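Local coordinates for putative integron gene cassette protein (PDB 3GHJ) that is of unknown function but has the fold of the glyoxalase/bleomycin resistance/dioxygenase superfamily and is assembled as two chains, at residues W84-F89 with G133-F138; S43-E48 with A129-H134; L29-V34 with A72-L77; R61-L66 with V76-K81. The protein carries 1 engineered substitution. One frame throughout, in Å; residues are numbered along the deposited sequence. Where two conformers were deposited one is given.

Overall arrangement
Two four-stranded mixed sheets with the same strand order, 1-4-3-2, build the chain. Interaction 3 joins strands 28-36 and 73-79 of one sheet. Interaction 4 continues along strand 73-79 to its other neighbour, strand 63-68, and the two share Val76 and Leu77. Interaction 1 is the equivalent of interaction 3 in the other sheet. Interaction 2 ties helix 39-49 to the turn before strand 135-140 and shares Gly133 and His134 with interaction 1. Interactions 2 and 3 are buried, while 1 and 4 are partly exposed. Chemistry follows place: parallel backbone bonds and apolar side chains in 3, with one buried glutamate, a tyrosine-carboxylate bond in 2, histidine bonds in 1 and a salt bridge in 4.

Interaction 1 of 4, residues W84-F89 with G133-F138; sequences WQQQHF and GHALEF
His134 and Gln87 lie side by side and point the same way. Both have CG beside the backbone N, with chi1 -67° in each. Gln87 CB sits over one face of the imidazole, 4.0 Å from the centroid of the His134 ring, a CH-pi contact. The backbone also uses this ring: Gln87 N donates to His134 ND1 at 3.0 Å, from a position tilted out of the ring plane. At the ring edge, Gln85 O lies 3.4 Å from His134 CE1.

Next along the strands, Ala135 N donates to Gln87 O at 2.9 Å. His88 has CG anti to its N (chi1 170°), which turns the ring edge to the neighbouring strand. There His88 ND1 donates to Ala135 O at 2.8 Å. Phe89 N reaches the same oxygen only weakly. The Glu137 carboxylate is almost coplanar with the His88 ring and stands at its edge. On the other face of the sheet, Phe89 CZ packs on Leu136 CD1 at 3.6 Å.

His88 and Ala135 form a parallel beta bridge between strands 88-93 and 135-140, and Phe89 pairs antiparallel with a strand of the second subunit. The polar ends reach further. Gln87 binds Ala33 O and Lys35 N, which ties this sheet to strand 28-36. His88 NE2 binds Glu31 of the second subunit, and Glu137 OE2 binds Thr139 and Ser125.

His134 NE2 bonds to Lys35 O. Accepting at ND1 and donating at NE2 is consistent with a neutral ring with its proton on NE2, held in this rotation.

Interaction 2 of 4, residues S43-E48 with A129-H134; sequences SQFYTE and ADPNGH
Tyr46 and Phe45 of helix 39-49 reach Asp130 and Pro131, which begin a type I beta turn between strands 123-129 and 135-140. An Asx turn at Asp130 overlaps it.

The apolar part is carried by the Phe45 ring. Its CG is anti to the backbone N (chi1 178°), which sends the ring out from the helix to the turn. Pro131 CD lies over one face, 3.7 Å from the centroid of the Phe45 ring. Asp130 CA is over the same ring, 4.2 Å from the Phe45 centroid. Both are CH-pi contacts. Pro131 CG also touches Phe45 CB at 3.6 Å.

One polar bond crosses the contact. Tyr46 OH donates to Asp130 OD2 at 2.7 Å, on the anti side of the carboxylate. The ring and carboxylate planes stand 87° apart, and OD2 comes in at the ring edge. Val34 and Leu136 pack around this pair, and the bond is buried.

Further bonds hold the turn and the residue after it. Gly133 N donates to Asp130 O, the closing bond of the type I turn. The other carboxylate oxygen serves the backbone. Asp130 thus spends one oxygen on the helix and one on its own turn, which fixes the carboxylate rotation. Asn132 N at 2.8 Å and His134 N at 3.0 Å both donate to Asp130 OD1, from opposite faces of the carboxylate plane.

Interaction 3 of 4, residues L29-V34 with A72-L77; sequences LFEVAV and AGMVVL
Val32 and Val75 lie side by side across two parallel strands, with Val32 CG2 3.9 Å from Val75 CG1. On the same face, Val34 CB meets Leu77 CD2 at 4.0 Å. Tyr46 of helix 39-49 packs on Val34 and Leu77, and Phe89 and Phe91 of strand 88-93 reach Val34 and Val75. This face therefore belongs to the core.

The other face carries Glu31, Ala33, Met74 and Val76. Met74 is a selenomethionine. Phe30 also joins the contact: its CG is anti to the backbone N (chi1 177°), which lays the ring across the neighbouring strand. Phe30 CE2 touches Met74 CB at 3.9 Å, and the Met74 backbone N lies over one face of the ring.

Between the faces runs the parallel bonding pattern. Met74 N donates to Phe30 O and Val76 N to Val32 O. In return, Val32 N donates to Met74 O at 3.3 Å. Val34 N to Val76 O, at 2.8 Å, is nearly straight at the proton.

At the end of the pair a water lies 2.7 Å from both Leu29 O and Ala72 O, where Ala72 and Gly73 form a classic beta bulge against strand 63-68. Glu31 is the polar side chain that faces the second subunit. It runs extended beside Met74 and puts OE2 3.9 Å from Val76 CG2. That oxygen is hydrogen-bonded to His88 NE2 of the second subunit, close to Glu137 of that subunit.

A buried carboxylate on an otherwise apolar strand pair thus finds its partner across the interface. Strand 28-36 also pairs antiparallel with the second subunit, so backbone and side chain both bind the two chains.

Interaction 4 of 4, residues R61-L66 with V76-K81; sequences RRWNFL and VLQEEK
Arg62 curls toward Glu79 through two bends, chi2 -66° and chi3 -73°, while Glu79 stays extended with CG anti to its N. The two chains then run side by side and form a salt bridge. The grip is side-on: Arg62 NE donates to Glu79 OE1 at 2.9 Å, and Arg62 NH2 to Glu79 OE2 at 2.8 Å. OE1 lies in the guanidinium plane, but NE meets it from above the carboxylate plane.

Trp63 pairs with Gln78. Gln78 CG stands 3.6 Å from the centroid of the Trp63 five-membered ring, almost on its normal. The Arg61 guanidinium lies over the opposite face of the indole. Phe65 receives Val76 CG1 over its ring centre, 3.8 Å from the Phe65 centroid.

The backbone bonds are antiparallel. Asn64 N donates to Leu77 O, and Leu77 N to Asn64 O, both at 2.8 Å. Beyond them, Glu79 N donates to Arg62 O in a nearly straight bond. A water donates to Arg61 O and Glu79 O.

The strands form a beta hairpin, and Arg62 and Trp63 make a G1 beta bulge against Asp58. Glu40 forms a second salt bridge with Arg62, and Leu39 N donates to Glu79 OE2. Helix 39-49 thus lies against the Leu66, Leu77 and Arg62 side, strand 53-58 flanks strand 63-68, and Trp120 of the second subunit meets Phe65 edge-to-face.

Interaction 1 of 4, residues W84-F89 with G133-F138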
# COMPACT_ATOMS: atom_id res chain seq x y z
N TRP A 84 9.16 -15.05 -6.95
CA TRP A 84 9.32 -14.07 -5.89
C TRP A 84 9.75 -12.71 -6.42
O TRP A 84 10.66 -12.61 -7.24
CB TRP A 84 10.35 -14.55 -4.86
CG TRP A 84 10.44 -13.65 -3.64
CD1 TRP A 84 9.68 -13.73 -2.50
CD2 TRP A 84 11.34 -12.55 -3.45
NE1 TRP A 84 10.05 -12.74 -1.62
CE2 TRP A 84 11.07 -12.01 -2.17
CE3 TRP A 84 12.36 -11.97 -4.22
CZ2 TRP A 84 11.78 -10.92 -1.65
CZ3 TRP A 84 13.07 -10.90 -3.70
CH2 TRP A 84 12.78 -10.38 -2.43
N GLN A 85 9.09 -11.64 -5.95
CA GLN A 85 9.53 -10.30 -6.20
C GLN A 85 9.34 -9.47 -4.94
O GLN A 85 8.32 -9.52 -4.36
CB GLN A 85 8.76 -9.64 -7.36
CG GLN A 85 9.39 -9.89 -8.73
CD GLN A 85 8.99 -8.85 -9.78
OE1 GLN A 85 8.47 -7.78 -9.49
NE2 GLN A 85 9.18 -9.21 -10.99
N GLN A 86 10.35 -8.71 -4.58
CA GLN A 86 10.28 -7.91 -3.37
C GLN A 86 9.25 -6.80 -3.51
O GLN A 86 9.18 -6.12 -4.54
CB GLN A 86 11.63 -7.30 -3.01
CG GLN A 86 11.66 -6.84 -1.55
CD GLN A 86 13.01 -6.35 -1.11
OE1 GLN A 86 13.54 -6.80 -0.09
NE2 GLN A 86 13.58 -5.43 -1.87
N GLN A 87 8.46 -6.62 -2.46
CA GLN A 87 7.55 -5.52 -2.35
C GLN A 87 8.03 -4.54 -1.27
O GLN A 87 8.75 -4.90 -0.40
CB GLN A 87 6.16 -6.04 -2.00
CG GLN A 87 5.54 -6.86 -3.10
CD GLN A 87 4.18 -7.41 -2.76
OE1 GLN A 87 3.97 -8.57 -2.79
NE2 GLN A 87 3.25 -6.53 -2.49
N HIS A 88 7.57 -3.30 -1.40
CA HIS A 88 7.79 -2.28 -0.40
C HIS A 88 6.51 -1.54 -0.11
O HIS A 88 5.88 -1.08 -0.98
CB HIS A 88 8.86 -1.23 -0.78
CG HIS A 88 8.87 -0.06 0.17
ND1 HIS A 88 9.29 -0.18 1.48
CD2 HIS A 88 8.45 1.21 0.03
CE1 HIS A 88 9.13 0.97 2.09
NE2 HIS A 88 8.61 1.83 1.24
N PHE A 89 6.22 -1.42 1.18
CA PHE A 89 5.13 -0.64 1.69
C PHE A 89 5.39 -0.22 3.12
O PHE A 89 6.17 -0.82 3.78
CB PHE A 89 3.77 -1.39 1.56
CG PHE A 89 3.81 -2.82 2.03
CD1 PHE A 89 4.14 -3.82 1.16
CD2 PHE A 89 3.47 -3.15 3.30
CE1 PHE A 89 4.20 -5.11 1.57
CE2 PHE A 89 3.53 -4.45 3.70
CZ PHE A 89 3.88 -5.41 2.85
N GLY A 133 10.74 -11.56 3.19
CA GLY A 133 11.78 -10.62 2.82
C GLY A 133 11.26 -9.36 2.16
O GLY A 133 12.03 -8.61 1.57
N HIS A 134 9.96 -9.12 2.25
CA HIS A 134 9.48 -7.84 1.75
C HIS A 134 10.05 -6.72 2.60
O HIS A 134 10.36 -6.91 3.79
CB HIS A 134 7.96 -7.78 1.74
CG HIS A 134 7.36 -8.71 0.73
ND1 HIS A 134 7.83 -8.80 -0.56
CD2 HIS A 134 6.36 -9.61 0.84
CE1 HIS A 134 7.13 -9.71 -1.21
NE2 HIS A 134 6.23 -10.21 -0.39
N ALA A 135 10.22 -5.56 1.98
CA ALA A 135 10.79 -4.41 2.65
C ALA A 135 9.68 -3.60 3.30
O ALA A 135 9.06 -2.75 2.65
CB ALA A 135 11.56 -3.56 1.64
N LEU A 136 9.42 -3.88 4.57
CA LEU A 136 8.40 -3.15 5.32
C LEU A 136 9.00 -1.95 6.03
O LEU A 136 10.22 -1.86 6.20
CB LEU A 136 7.69 -4.08 6.32
CG LEU A 136 6.53 -4.92 5.78
CD1 LEU A 136 7.00 -5.83 4.64
CD2 LEU A 136 5.90 -5.74 6.91
N GLU A 137 8.14 -1.04 6.42
CA GLU A 137 8.57 0.22 7.00
C GLU A 137 7.49 0.74 7.93
O GLU A 137 6.29 0.54 7.67
CB GLU A 137 8.87 1.22 5.87
CG GLU A 137 9.18 2.63 6.32
CD GLU A 137 9.31 3.61 5.17
OE1 GLU A 137 9.38 3.16 4.00
OE2 GLU A 137 9.31 4.83 5.43
N PHE A 138 7.90 1.38 9.02
CA PHE A 138 7.03 2.26 9.78
C PHE A 138 7.48 3.68 9.48
O PHE A 138 8.67 3.98 9.58
CB PHE A 138 7.15 2.02 11.29
CG PHE A 138 6.64 0.69 11.76
CD1 PHE A 138 5.60 0.03 11.13
CD2 PHE A 138 7.18 0.10 12.90
CE1 PHE A 138 5.14 -1.19 11.60
CE2 PHE A 138 6.72 -1.12 13.37
CZ PHE A 138 5.69 -1.76 12.73

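Interaction 2 of 4, residues S43-E48 with A129-H134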
# COMPACT_ATOMS: atom_id res chain seq x y z
N SER A 43 0.47 -15.09 7.87
CA SER A 43 -0.65 -14.67 8.70
C SER A 43 -0.23 -14.54 10.16
O SER A 43 -0.61 -13.59 10.85
CB SER A 43 -1.83 -15.63 8.56
OG SER A 43 -2.36 -15.62 7.25
N GLN A 44 0.58 -15.48 10.63
CA GLN A 44 1.06 -15.43 12.01
C GLN A 44 1.89 -14.17 12.26
O GLN A 44 1.76 -13.53 13.29
CB GLN A 44 1.86 -16.69 12.33
CG GLN A 44 1.01 -17.95 12.37
CD GLN A 44 1.83 -19.22 12.48
OE1 GLN A 44 3.06 -19.18 12.42
NE2 GLN A 44 1.16 -20.35 12.64
N PHE A 45 2.74 -13.82 11.31
CA PHE A 45 3.56 -12.62 11.45
C PHE A 45 2.70 -11.36 11.49
O PHE A 45 2.84 -10.52 12.38
CB PHE A 45 4.57 -12.53 10.30
CG PHE A 45 5.43 -11.30 10.33
CD1 PHE A 45 5.02 -10.12 9.70
CD2 PHE A 45 6.67 -11.32 10.96
CE1 PHE A 45 5.82 -8.99 9.73
CE2 PHE A 45 7.48 -10.20 10.98
CZ PHE A 45 7.05 -9.03 10.36
N TYR A 46 1.80 -11.21 10.53
CA TYR A 46 1.00 -10.00 10.44
C TYR A 46 0.01 -9.83 11.59
O TYR A 46 -0.29 -8.72 12.00
CB TYR A 46 0.31 -9.90 9.07
CG TYR A 46 1.27 -9.48 7.96
CD1 TYR A 46 2.07 -10.41 7.30
CD2 TYR A 46 1.40 -8.14 7.61
CE1 TYR A 46 2.96 -10.02 6.31
CE2 TYR A 46 2.30 -7.74 6.62
CZ TYR A 46 3.07 -8.68 5.98
OH TYR A 46 3.95 -8.27 5.00
N THR A 47 -0.48 -10.95 12.14
CA THR A 47 -1.41 -10.86 13.26
C THR A 47 -0.69 -10.82 14.61
O THR A 47 -1.01 -9.99 15.46
CB THR A 47 -2.44 -12.00 13.25
OG1 THR A 47 -1.77 -13.27 13.35
CG2 THR A 47 -3.28 -11.98 11.98
N GLU A 48 0.29 -11.69 14.81
CA GLU A 48 0.90 -11.81 16.13
C GLU A 48 2.01 -10.80 16.38
O GLU A 48 2.18 -10.32 17.50
CB GLU A 48 1.43 -13.23 16.35
CG GLU A 48 0.34 -14.29 16.28
CD GLU A 48 0.88 -15.70 16.43
OE1 GLU A 48 2.07 -15.85 16.78
OE2 GLU A 48 0.12 -16.66 16.20
N ALA A 129 11.95 -6.55 7.72
CA ALA A 129 11.45 -7.54 6.77
C ALA A 129 10.26 -8.32 7.33
O ALA A 129 10.18 -8.56 8.53
CB ALA A 129 12.57 -8.51 6.38
N ASP A 130 9.35 -8.72 6.45
CA ASP A 130 8.38 -9.75 6.80
C ASP A 130 9.00 -11.13 6.49
O ASP A 130 10.17 -11.21 6.08
CB ASP A 130 7.01 -9.50 6.13
CG ASP A 130 6.92 -9.99 4.70
OD1 ASP A 130 7.95 -10.32 4.08
OD2 ASP A 130 5.78 -10.04 4.19
N PRO A 131 8.26 -12.23 6.72
CA PRO A 131 8.87 -13.55 6.52
C PRO A 131 9.26 -13.84 5.08
O PRO A 131 10.03 -14.77 4.81
CB PRO A 131 7.76 -14.51 6.96
CG PRO A 131 7.00 -13.73 7.98
CD PRO A 131 6.97 -12.32 7.44
N ASN A 132 8.74 -13.04 4.15
CA ASN A 132 9.01 -13.20 2.73
C ASN A 132 10.16 -12.32 2.27
O ASN A 132 10.51 -12.31 1.09
CB ASN A 132 7.76 -12.80 1.96
CG ASN A 132 6.53 -13.48 2.50
OD1 ASN A 132 5.67 -12.85 3.16
ND2 ASN A 132 6.44 -14.77 2.28
N GLY A 133 10.74 -11.56 3.19
CA GLY A 133 11.78 -10.62 2.82
C GLY A 133 11.26 -9.36 2.16
O GLY A 133 12.03 -8.61 1.57
N HIS A 134 9.96 -9.12 2.25
CA HIS A 134 9.48 -7.84 1.75
C HIS A 134 10.05 -6.72 2.60
O HIS A 134 10.36 -6.91 3.79
CB HIS A 134 7.96 -7.78 1.74
CG HIS A 134 7.36 -8.71 0.73
ND1 HIS A 134 7.83 -8.80 -0.56
CD2 HIS A 134 6.36 -9.61 0.84
CE1 HIS A 134 7.13 -9.71 -1.21
NE2 HIS A 134 6.23 -10.21 -0.39

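Interaction 3 of 4, residues L29-V34 with A72-L77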
# COMPACT_ATOMS: atom_id res chain seq x y z
N LEU A 29 -3.98 5.96 1.45
CA LEU A 29 -3.80 4.57 1.04
C LEU A 29 -4.56 3.65 2.00
O LEU A 29 -4.38 3.77 3.22
CB LEU A 29 -2.31 4.22 1.08
CG LEU A 29 -1.81 2.87 0.57
CD1 LEU A 29 -2.18 2.67 -0.89
CD2 LEU A 29 -0.30 2.79 0.74
N PHE A 30 -5.38 2.75 1.46
CA PHE A 30 -6.18 1.86 2.29
C PHE A 30 -5.62 0.44 2.38
O PHE A 30 -5.46 -0.10 3.47
CB PHE A 30 -7.65 1.82 1.82
CG PHE A 30 -8.48 0.85 2.60
CD1 PHE A 30 -8.79 1.11 3.93
CD2 PHE A 30 -8.89 -0.34 2.05
CE1 PHE A 30 -9.53 0.19 4.69
CE2 PHE A 30 -9.63 -1.27 2.80
CZ PHE A 30 -9.94 -1.00 4.12
N GLU A 31 -5.33 -0.18 1.24
CA GLU A 31 -4.96 -1.58 1.25
C GLU A 31 -3.83 -1.90 0.28
O GLU A 31 -3.63 -1.21 -0.72
CB GLU A 31 -6.22 -2.40 1.01
CG GLU A 31 -6.16 -3.53 0.04
CD GLU A 31 -7.56 -3.90 -0.43
OE1 GLU A 31 -8.55 -3.46 0.19
OE2 GLU A 31 -7.66 -4.62 -1.44
N VAL A 32 -3.06 -2.92 0.62
CA VAL A 32 -2.07 -3.49 -0.28
C VAL A 32 -2.22 -5.00 -0.31
O VAL A 32 -2.51 -5.62 0.72
CB VAL A 32 -0.63 -3.15 0.15
CG1 VAL A 32 -0.38 -1.66 -0.01
CG2 VAL A 32 -0.39 -3.59 1.58
N ALA A 33 -2.03 -5.59 -1.49
CA ALA A 33 -1.94 -7.05 -1.61
C ALA A 33 -0.47 -7.44 -1.49
O ALA A 33 0.40 -6.85 -2.13
CB ALA A 33 -2.51 -7.51 -2.94
N VAL A 34 -0.22 -8.44 -0.65
CA VAL A 34 1.14 -8.88 -0.35
C VAL A 34 1.26 -10.35 -0.75
O VAL A 34 0.55 -11.20 -0.21
CB VAL A 34 1.44 -8.75 1.15
CG1 VAL A 34 2.88 -9.14 1.44
CG2 VAL A 34 1.18 -7.31 1.61
N ALA A 72 -9.00 1.24 9.55
CA ALA A 72 -8.20 2.28 8.88
C ALA A 72 -7.45 1.78 7.64
O ALA A 72 -7.18 2.56 6.72
CB ALA A 72 -7.23 2.92 9.85
N GLY A 73 -7.10 0.50 7.62
CA GLY A 73 -6.34 -0.05 6.51
C GLY A 73 -6.52 -1.55 6.45
O GLY A 73 -7.17 -2.15 7.30
N MSE A 74 -5.91 -2.16 5.43
CA MSE A 74 -6.05 -3.60 5.22
C MSE A 74 -4.85 -4.13 4.46
O MSE A 74 -4.32 -3.46 3.57
CB MSE A 74 -7.33 -3.89 4.44
CG MSE A 74 -7.54 -5.33 3.99
SE MSE A 74 -9.36 -5.65 3.36
CE MSE A 74 -10.21 -5.78 5.09
N VAL A 75 -4.36 -5.30 4.85
CA VAL A 75 -3.45 -6.03 3.98
C VAL A 75 -4.17 -7.28 3.52
O VAL A 75 -4.95 -7.88 4.26
CB VAL A 75 -2.11 -6.40 4.67
CG1 VAL A 75 -1.31 -5.14 4.99
CG2 VAL A 75 -2.35 -7.24 5.91
N VAL A 76 -3.93 -7.65 2.26
CA VAL A 76 -4.45 -8.90 1.72
C VAL A 76 -3.27 -9.81 1.42
O VAL A 76 -2.53 -9.59 0.45
CB VAL A 76 -5.29 -8.69 0.44
CG1 VAL A 76 -5.96 -10.02 0.04
CG2 VAL A 76 -6.33 -7.60 0.64
N LEU A 77 -3.07 -10.82 2.26
CA LEU A 77 -1.99 -11.76 2.02
C LEU A 77 -2.46 -12.76 0.97
O LEU A 77 -3.56 -13.30 1.07
CB LEU A 77 -1.62 -12.49 3.31
CG LEU A 77 -1.31 -11.61 4.53
CD1 LEU A 77 -0.96 -12.49 5.72
CD2 LEU A 77 -0.18 -10.63 4.24
O HOH W 1 -4.67 3.19 5.87

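Interaction 4 of 4, residues R61-L66 with V76-K81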
# COMPACT_ATOMS: atom_id res chain seq x y z
N ARG A 61 -8.82 -19.69 -2.10
CA ARG A 61 -7.91 -18.94 -2.95
C ARG A 61 -6.56 -18.76 -2.28
O ARG A 61 -5.61 -18.28 -2.91
CB ARG A 61 -8.50 -17.57 -3.31
CG ARG A 61 -9.69 -17.63 -4.24
CD ARG A 61 -10.00 -16.27 -4.84
NE ARG A 61 -10.41 -15.31 -3.82
CZ ARG A 61 -10.67 -14.03 -4.07
NH1 ARG A 61 -10.56 -13.55 -5.30
NH2 ARG A 61 -11.04 -13.22 -3.08
N ARG A 62 -6.47 -19.14 -1.01
CA ARG A 62 -5.26 -18.93 -0.23
C ARG A 62 -4.97 -17.45 -0.04
O ARG A 62 -3.85 -16.99 -0.27
CB ARG A 62 -4.07 -19.64 -0.87
CG ARG A 62 -4.27 -21.15 -1.02
CD ARG A 62 -4.34 -21.82 0.33
NE ARG A 62 -3.02 -21.89 0.97
CZ ARG A 62 -2.83 -22.17 2.25
NH1 ARG A 62 -3.86 -22.40 3.05
NH2 ARG A 62 -1.60 -22.21 2.74
N TRP A 63 -5.99 -16.70 0.37
CA TRP A 63 -5.87 -15.28 0.66
C TRP A 63 -6.34 -15.03 2.09
O TRP A 63 -7.24 -15.70 2.58
CB TRP A 63 -6.75 -14.45 -0.27
CG TRP A 63 -6.33 -14.42 -1.73
CD1 TRP A 63 -5.40 -15.22 -2.33
CD2 TRP A 63 -6.86 -13.57 -2.75
NE1 TRP A 63 -5.31 -14.90 -3.67
CE2 TRP A 63 -6.20 -13.89 -3.95
CE3 TRP A 63 -7.83 -12.56 -2.76
CZ2 TRP A 63 -6.47 -13.24 -5.15
CZ3 TRP A 63 -8.10 -11.91 -3.95
CH2 TRP A 63 -7.42 -12.25 -5.13
N ASN A 64 -5.73 -14.05 2.75
CA ASN A 64 -6.17 -13.64 4.08
C ASN A 64 -6.24 -12.12 4.13
O ASN A 64 -5.21 -11.45 3.98
CB ASN A 64 -5.23 -14.19 5.15
CG ASN A 64 -5.85 -14.15 6.55
OD1 ASN A 64 -7.00 -13.75 6.71
ND2 ASN A 64 -5.08 -14.57 7.55
N PHE A 65 -7.44 -11.59 4.31
CA PHE A 65 -7.69 -10.16 4.41
C PHE A 65 -7.63 -9.78 5.88
O PHE A 65 -8.46 -10.23 6.67
CB PHE A 65 -9.09 -9.81 3.88
CG PHE A 65 -9.32 -10.16 2.43
CD1 PHE A 65 -9.52 -11.47 2.04
CD2 PHE A 65 -9.40 -9.15 1.48
CE1 PHE A 65 -9.76 -11.78 0.70
CE2 PHE A 65 -9.64 -9.45 0.14
CZ PHE A 65 -9.82 -10.77 -0.24
N LEU A 66 -6.66 -8.94 6.23
CA LEU A 66 -6.42 -8.55 7.63
C LEU A 66 -6.59 -7.05 7.81
O LEU A 66 -6.21 -6.26 6.93
CB LEU A 66 -5.00 -8.95 8.04
CG LEU A 66 -4.69 -10.45 7.98
CD1 LEU A 66 -3.23 -10.65 8.27
CD2 LEU A 66 -5.57 -11.23 8.96
N VAL A 76 -3.93 -7.65 2.26
CA VAL A 76 -4.45 -8.90 1.72
C VAL A 76 -3.27 -9.81 1.42
O VAL A 76 -2.53 -9.59 0.45
CB VAL A 76 -5.29 -8.69 0.44
CG1 VAL A 76 -5.96 -10.02 0.04
CG2 VAL A 76 -6.33 -7.60 0.64
N LEU A 77 -3.07 -10.82 2.26
CA LEU A 77 -1.99 -11.76 2.02
C LEU A 77 -2.46 -12.76 0.97
O LEU A 77 -3.56 -13.30 1.07
CB LEU A 77 -1.62 -12.49 3.31
CG LEU A 77 -1.31 -11.61 4.53
CD1 LEU A 77 -0.96 -12.49 5.72
CD2 LEU A 77 -0.18 -10.63 4.24
N GLN A 78 -1.64 -12.98 -0.05
CA GLN A 78 -2.01 -13.89 -1.14
C GLN A 78 -0.89 -14.89 -1.36
O GLN A 78 0.22 -14.50 -1.70
CB GLN A 78 -2.27 -13.10 -2.42
CG GLN A 78 -3.38 -12.07 -2.27
CD GLN A 78 -3.56 -11.20 -3.50
OE1 GLN A 78 -4.68 -10.81 -3.83
NE2 GLN A 78 -2.46 -10.87 -4.16
N GLU A 79 -1.16 -16.17 -1.14
CA GLU A 79 -0.11 -17.15 -1.29
C GLU A 79 0.30 -17.36 -2.74
O GLU A 79 -0.55 -17.58 -3.61
CB GLU A 79 -0.53 -18.49 -0.67
CG GLU A 79 0.62 -19.46 -0.49
CD GLU A 79 0.19 -20.72 0.22
OE1 GLU A 79 -0.47 -21.57 -0.42
OE2 GLU A 79 0.49 -20.85 1.43
N GLU A 80 1.59 -17.29 -2.98
CA GLU A 80 2.21 -17.53 -4.29
C GLU A 80 3.54 -18.24 -4.06
O GLU A 80 4.42 -17.67 -3.50
CB GLU A 80 2.47 -16.18 -4.96
CG GLU A 80 1.28 -15.59 -5.60
CD GLU A 80 1.59 -14.85 -6.92
OE1 GLU A 80 2.74 -14.34 -7.11
OE2 GLU A 80 0.64 -14.77 -7.72
N LYS A 81 3.67 -19.48 -4.50
CA LYS A 81 4.88 -20.26 -4.23
C LYS A 81 6.00 -20.08 -5.25
O LYS A 81 7.12 -20.55 -5.04
CB LYS A 81 4.52 -21.73 -4.04
CG LYS A 81 3.51 -21.95 -2.93
CD LYS A 81 3.39 -23.41 -2.54
CE LYS A 81 2.57 -23.56 -1.27
NZ LYS A 81 2.46 -24.98 -0.83
O HOH W 2 -3.27 -16.92 -3.89